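Glycerol kinase, putative (Plasmodium falciparum, PDB 2W40) probably catalyses the ATP-dependent phosphorylation of glycerol to sn-glycerol 3-phosphate. Local coordinates at residues H35-L40 against Y45-I50; P98-I103 against D107-E112. All blocks are in the same frame, centred on the assembly; numbering follows the deposited sequence.

Contact 1 (H35-L40 against Y45-I50); sequences HEQKCL and YEHDPI. With EDO (1,2-ethanediol), chain B.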
loop_
_atom_site.group_PDB
_atom_site.type_symbol
_atom_site.label_atom_id
_atom_site.label_comp_id
_atom_site.label_asym_id
_atom_site.label_seq_id
_atom_site.Cartn_x
_atom_site.Cartn_y
_atom_site.Cartn_z
ATOM N N HIS C 35 14.856 -21.103 1.467
ATOM C CA HIS C 35 13.860 -22.080 1.866
ATOM C C HIS C 35 12.525 -21.261 2.014
ATOM O O HIS C 35 12.524 -19.995 2.111
ATOM C CB HIS C 35 14.199 -22.817 3.152
ATOM C CG HIS C 35 14.474 -21.916 4.315
ATOM N ND1 HIS C 35 15.704 -21.335 4.535
ATOM C CD2 HIS C 35 13.688 -21.548 5.341
ATOM C CE1 HIS C 35 15.625 -20.550 5.601
ATOM N NE2 HIS C 35 14.409 -20.658 6.115
ATOM N N GLU C 36 11.409 -21.983 1.953
ATOM C CA GLU C 36 10.077 -21.366 1.919
ATOM C C GLU C 36 9.797 -20.602 3.187
ATOM O O GLU C 36 9.973 -21.126 4.262
ATOM C CB GLU C 36 9.006 -22.422 1.699
ATOM C CG GLU C 36 7.732 -21.827 1.321
ATOM C CD GLU C 36 6.585 -22.784 1.256
ATOM O OE1 GLU C 36 6.778 -24.007 1.493
ATOM O OE2 GLU C 36 5.433 -22.338 0.960
ATOM N N GLN C 37 9.302 -19.362 3.023
ATOM C CA GLN C 37 8.807 -18.574 4.171
ATOM C C GLN C 37 7.282 -18.790 4.141
ATOM O O GLN C 37 6.596 -18.223 3.295
ATOM C CB GLN C 37 9.131 -17.071 3.993
ATOM C CG GLN C 37 10.611 -16.793 3.645
ATOM C CD GLN C 37 11.534 -17.318 4.738
ATOM O OE1 GLN C 37 11.483 -16.791 5.840
ATOM N NE2 GLN C 37 12.374 -18.352 4.453
ATOM N N LYS C 38 6.804 -19.678 4.986
ATOM C CA LYS C 38 5.411 -20.032 4.984
ATOM C C LYS C 38 4.598 -19.063 5.854
ATOM O O LYS C 38 4.685 -19.083 7.111
ATOM C CB LYS C 38 5.241 -21.418 5.513
ATOM C CG LYS C 38 5.985 -22.513 4.805
ATOM C CD LYS C 38 5.989 -23.851 5.598
ATOM C CE LYS C 38 6.790 -24.937 4.970
ATOM N NZ LYS C 38 6.038 -25.582 3.897
ATOM N N CYS C 39 3.710 -18.306 5.194
ATOM C CA CYS C 39 2.818 -17.333 5.887
ATOM C C CYS C 39 1.385 -17.631 5.463
ATOM O O CYS C 39 0.832 -16.869 4.623
ATOM C CB CYS C 39 3.210 -15.898 5.592
ATOM S SG CYS C 39 4.989 -15.483 5.862
ATOM N N LEU C 40 0.858 -18.709 6.073
ATOM C CA LEU C 40 -0.440 -19.440 5.819
ATOM C C LEU C 40 -1.650 -18.574 6.116
ATOM O O LEU C 40 -2.727 -18.665 5.487
ATOM C CB LEU C 40 -0.579 -20.712 6.742
ATOM C CG LEU C 40 -1.725 -21.752 6.497
ATOM C CD1 LEU C 40 -1.902 -22.125 5.073
ATOM C CD2 LEU C 40 -1.488 -23.079 7.340
ATOM N N TYR C 45 4.053 -17.590 10.657
ATOM C CA TYR C 45 5.322 -17.580 9.947
ATOM C C TYR C 45 6.064 -18.840 10.385
ATOM O O TYR C 45 6.478 -18.984 11.542
ATOM C CB TYR C 45 6.125 -16.333 10.263
ATOM C CG TYR C 45 7.091 -15.877 9.198
ATOM C CD1 TYR C 45 7.100 -14.582 8.664
ATOM C CD2 TYR C 45 8.048 -16.767 8.720
ATOM C CE1 TYR C 45 8.131 -14.165 7.741
ATOM C CE2 TYR C 45 9.043 -16.411 7.815
ATOM C CZ TYR C 45 9.087 -15.086 7.342
ATOM O OH TYR C 45 10.003 -14.676 6.463
ATOM N N GLU C 46 6.205 -19.756 9.407
ATOM C CA GLU C 46 6.842 -21.030 9.620
ATOM C C GLU C 46 7.930 -21.369 8.562
ATOM O O GLU C 46 7.943 -20.865 7.400
ATOM C CB GLU C 46 5.790 -22.133 9.549
ATOM C CG GLU C 46 4.696 -22.001 10.580
ATOM C CD GLU C 46 3.578 -23.072 10.581
ATOM O OE1 GLU C 46 3.559 -23.989 9.759
ATOM O OE2 GLU C 46 2.680 -22.921 11.436
ATOM N N HIS C 47 8.840 -22.244 8.990
ATOM C CA HIS C 47 9.822 -22.863 8.069
ATOM C C HIS C 47 9.647 -24.398 8.169
ATOM O O HIS C 47 9.341 -24.946 9.217
ATOM C CB HIS C 47 11.248 -22.534 8.476
ATOM C CG HIS C 47 11.634 -21.074 8.331
ATOM N ND1 HIS C 47 12.602 -20.486 9.129
ATOM C CD2 HIS C 47 11.212 -20.098 7.484
ATOM C CE1 HIS C 47 12.722 -19.208 8.809
ATOM N NE2 HIS C 47 11.897 -18.943 7.805
ATOM N N ASP C 48 9.997 -25.113 7.113
ATOM C CA ASP C 48 10.081 -26.559 7.076
ATOM C C ASP C 48 11.470 -26.970 7.563
ATOM O O ASP C 48 12.436 -26.670 6.902
ATOM C CB ASP C 48 9.922 -27.026 5.604
ATOM C CG ASP C 48 9.994 -28.510 5.442
ATOM O OD1 ASP C 48 10.511 -29.175 6.385
ATOM O OD2 ASP C 48 9.550 -29.006 4.332
ATOM N N PRO C 49 11.579 -27.598 8.727
ATOM C CA PRO C 49 12.929 -27.930 9.242
ATOM C C PRO C 49 13.727 -28.936 8.434
ATOM O O PRO C 49 14.954 -28.939 8.545
ATOM C CB PRO C 49 12.661 -28.502 10.671
ATOM C CG PRO C 49 11.313 -28.363 10.872
ATOM C CD PRO C 49 10.559 -28.086 9.667
ATOM N N ILE C 50 13.031 -29.830 7.724
ATOM C CA ILE C 50 13.656 -30.803 6.907
ATOM C C ILE C 50 14.172 -30.145 5.635
ATOM O O ILE C 50 15.320 -30.418 5.185
ATOM C CB ILE C 50 12.708 -32.010 6.686
ATOM C CG1 ILE C 50 12.476 -32.678 8.054
ATOM C CG2 ILE C 50 13.284 -32.944 5.616
ATOM C CD1 ILE C 50 11.390 -33.687 8.002
HETATM C C1 EDO B . -0.657 -26.463 10.706
HETATM O O1 EDO B . -1.123 -25.862 12.033
HETATM C C2 EDO B . 0.376 -25.921 9.631
HETATM O O2 EDO B . 1.863 -26.147 9.825
HETATM O O HOH W 1 10.806 -23.586 4.748
HETATM O O HOH W 2 7.760 -27.600 2.938
#
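His-35 presents the CD2–NE2 edge of its imidazole to one face of the His-47 ring in a T-shaped stack, with centroids 4.4 Å apart and planes at 88°. The stack flanks a single antiparallel bridge, the hydrogen-bonded pair Lys-38 and Glu-46, by which the loop after strand 27-34 lies against strand 46-47 in the N-terminal FGGY domain. Gln-37 bends at chi2 (-60°), which brings OE1 to two donors. Tyr-45 OH reaches Gln-37 OE1 at 2.7 Å, in the carbonyl plane and on a lone pair, whereas His-47 NE2 approaches the same oxygen at 2.9 Å, tilted from that plane. The Gln-37 amide is fixed further by NE2, which donates to His-35 O at 2.9 Å. Cys-39 SG rests over a face of the Tyr-45 ring, offset toward CD1; the Cys-39 carbonyl oxygen accepts from Asn-374 ND2 of the second subunit. Tyr-45 also lies near Thr-270, which contacts ADP when the nucleotide is bound; none is bound to this chain. Away from these rings, Lys-38 NZ forms a salt bridge with Glu-36 OE1, and a water accepts from Lys-38 NZ and donates to Asp-48 OD2.

Contact 2 (P98-I103 against D107-E112); sequences PLYNAI and DTRVEE. With EDO (1,2-ethanediol), chain B.
The guanidinium of Arg-109 carries Ile-103 CD1 over the centre of one face, 4.0 Å from CZ, while Tyr-100 OH and the Asp-107 carboxylate lie at its edge; Trp-44 and Trp-145 make cation-pi contacts with it. The Tyr-100 ring stands nearly upright to the guanidinium, planes 79° apart, with its hydroxyl 3.3 Å from Arg-109 NH1. O1 of a 1,2-ethanediol, probably from the crystallisation liquor, lies in the ring plane at the edge and donates to Tyr-100 OH at 2.6 Å. Arg-109 grips Asp-107 side-on through NE and NH2; the shortest of these bonds, NH2 to OD1, measures 2.8 Å. Asp-107 OD2 also accepts from Arg-109 N at 3.0 Å, closing an Asx turn that holds the carboxylate against the start of the type I turn Thr-108 to Glu-111. Chi1 of -173° turns the carboxylate toward Ile-103, whose CG2 is 3.4 Å from Asp-107 CG. Asp-107 OD1 also accepts from Tyr-45 N, and Arg-109 NH2 forms a second salt bridge, with Glu-46 OE2. The contact thus joins the end of strand 102-103 to the turn leading into helix 111-118, with Ile-103 and Tyr-100 both resting on Leu-146 of helix 140-149.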
loop_
_atom_site.group_PDB
_atom_site.type_symbol
_atom_site.label_atom_id
_atom_site.label_comp_id
_atom_site.label_asym_id
_atom_site.label_seq_id
_atom_site.Cartn_x
_atom_site.Cartn_y
_atom_site.Cartn_z
ATOM N N PRO C 98 10.421 -33.960 13.293
ATOM C CA PRO C 98 9.740 -32.777 13.810
ATOM C C PRO C 98 8.294 -33.087 14.106
ATOM O O PRO C 98 7.654 -33.776 13.327
ATOM C CB PRO C 98 9.834 -31.750 12.666
ATOM C CG PRO C 98 10.959 -32.178 11.904
ATOM C CD PRO C 98 11.026 -33.681 11.971
ATOM N N LEU C 99 7.795 -32.532 15.205
ATOM C CA LEU C 99 6.406 -32.742 15.557
ATOM C C LEU C 99 5.536 -31.640 14.962
ATOM O O LEU C 99 4.309 -31.729 15.044
ATOM C CB LEU C 99 6.296 -32.871 17.079
ATOM C CG LEU C 99 7.028 -34.053 17.719
ATOM C CD1 LEU C 99 6.967 -33.837 19.175
ATOM C CD2 LEU C 99 6.341 -35.345 17.457
ATOM N N TYR C 100 6.167 -30.558 14.475
ATOM C CA TYR C 100 5.525 -29.457 13.847
ATOM C C TYR C 100 6.575 -28.695 13.078
ATOM O O TYR C 100 7.728 -28.886 13.323
ATOM C CB TYR C 100 4.884 -28.567 14.918
ATOM C CG TYR C 100 3.907 -27.528 14.311
ATOM C CD1 TYR C 100 2.620 -27.887 14.022
ATOM C CD2 TYR C 100 4.274 -26.179 14.078
ATOM C CE1 TYR C 100 1.735 -26.944 13.410
ATOM C CE2 TYR C 100 3.427 -25.260 13.565
ATOM C CZ TYR C 100 2.132 -25.616 13.230
ATOM O OH TYR C 100 1.199 -24.757 12.658
ATOM N N ASN C 101 6.166 -27.829 12.150
ATOM C CA ASN C 101 7.122 -26.912 11.493
ATOM C C ASN C 101 7.891 -26.082 12.507
ATOM O O ASN C 101 7.460 -25.872 13.625
ATOM C CB ASN C 101 6.435 -25.972 10.528
ATOM C CG ASN C 101 6.146 -26.573 9.122
ATOM O OD1 ASN C 101 5.243 -26.050 8.385
ATOM N ND2 ASN C 101 6.768 -27.631 8.772
ATOM N N ALA C 102 9.000 -25.494 12.074
ATOM C CA ALA C 102 9.598 -24.417 12.851
ATOM C C ALA C 102 8.576 -23.248 12.881
ATOM O O ALA C 102 8.063 -22.870 11.877
ATOM C CB ALA C 102 10.955 -23.971 12.253
ATOM N N ILE C 103 8.376 -22.618 14.064
ATOM C CA ILE C 103 7.676 -21.381 14.195
ATOM C C ILE C 103 8.719 -20.272 14.367
ATOM O O ILE C 103 9.552 -20.303 15.292
ATOM C CB ILE C 103 6.697 -21.349 15.386
ATOM C CG1 ILE C 103 5.613 -22.463 15.201
ATOM C CG2 ILE C 103 5.982 -19.980 15.417
ATOM C CD1 ILE C 103 4.627 -22.611 16.357
ATOM N N ASP C 107 6.833 -14.857 13.624
ATOM C CA ASP C 107 5.458 -15.315 13.833
ATOM C C ASP C 107 4.868 -14.501 14.986
ATOM O O ASP C 107 5.500 -14.281 15.986
ATOM C CB ASP C 107 5.465 -16.820 14.189
ATOM C CG ASP C 107 4.085 -17.445 14.275
ATOM O OD1 ASP C 107 3.654 -18.130 13.307
ATOM O OD2 ASP C 107 3.471 -17.195 15.333
ATOM N N THR C 108 3.604 -14.151 14.830
ATOM C CA THR C 108 2.910 -13.407 15.880
ATOM C C THR C 108 1.557 -13.986 16.310
ATOM O O THR C 108 0.713 -13.264 16.894
ATOM C CB THR C 108 2.660 -11.944 15.402
ATOM O OG1 THR C 108 1.961 -11.915 14.149
ATOM C CG2 THR C 108 3.963 -11.164 15.300
ATOM N N ARG C 109 1.340 -15.278 16.068
ATOM C CA ARG C 109 0.081 -15.924 16.383
ATOM C C ARG C 109 -0.176 -15.899 17.878
ATOM O O ARG C 109 -1.346 -16.132 18.320
ATOM C CB ARG C 109 0.049 -17.406 15.885
ATOM C CG ARG C 109 0.643 -18.424 16.769
ATOM C CD ARG C 109 0.887 -19.766 16.088
ATOM N NE ARG C 109 1.744 -19.773 14.948
ATOM C CZ ARG C 109 1.855 -20.790 14.131
ATOM N NH1 ARG C 109 1.125 -21.909 14.309
ATOM N NH2 ARG C 109 2.641 -20.710 13.102
ATOM N N VAL C 110 0.908 -15.733 18.676
ATOM C CA VAL C 110 0.733 -15.784 20.120
ATOM C C VAL C 110 0.333 -14.457 20.753
ATOM O O VAL C 110 0.366 -14.333 22.020
ATOM C CB VAL C 110 2.009 -16.373 20.792
ATOM C CG1 VAL C 110 2.353 -17.811 20.217
ATOM C CG2 VAL C 110 3.207 -15.400 20.601
ATOM N N GLU C 111 0.003 -13.470 19.919
ATOM C CA GLU C 111 -0.412 -12.130 20.425
ATOM C C GLU C 111 -1.438 -12.272 21.548
ATOM O O GLU C 111 -1.307 -11.685 22.591
ATOM C CB GLU C 111 -0.963 -11.302 19.258
ATOM C CG GLU C 111 -1.541 -9.896 19.603
ATOM C CD GLU C 111 -2.189 -9.162 18.376
ATOM O OE1 GLU C 111 -2.126 -9.625 17.181
ATOM O OE2 GLU C 111 -2.763 -8.074 18.594
ATOM N N GLU C 112 -2.497 -13.043 21.286
ATOM C CA GLU C 112 -3.582 -13.208 22.279
ATOM C C GLU C 112 -3.103 -13.788 23.642
ATOM O O GLU C 112 -3.422 -13.239 24.723
ATOM C CB GLU C 112 -4.781 -14.004 21.688
ATOM C CG GLU C 112 -5.823 -14.359 22.743
ATOM C CD GLU C 112 -7.076 -15.067 22.205
ATOM O OE1 GLU C 112 -7.046 -15.675 21.098
ATOM O OE2 GLU C 112 -8.081 -15.054 22.941
HETATM C C1 EDO B . -0.657 -26.463 10.706
HETATM O O1 EDO B . -1.123 -25.862 12.033
HETATM C C2 EDO B . 0.376 -25.921 9.631
HETATM O O2 EDO B . 1.863 -26.147 9.825
#

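How the contacts relate
The two contacts follow one another along the chain and meet in the two-stranded antiparallel sheet of 46-47 and 102-103, their centres about 10 Å apart. Both are only partly buried, but contact 1 is the broader, burying 452 Å² against 166 Å², and alone touches the second subunit. Backbone bridging and a tyrosine–histidine–glutamine network dominate contact 1; in contact 2 an isoleucine packs on a locally paired arginine and aspartate. Further ties run between them: Glu-46 OE2 lies 2.7 Å from Tyr-100 OH, a probable hydrogen bond, and the backbones of His-47 and Ala-102 are hydrogen-bonded. The 1,2-ethanediol of contact 2 also reaches contact 1, donating from O2 to Glu-46 OE1.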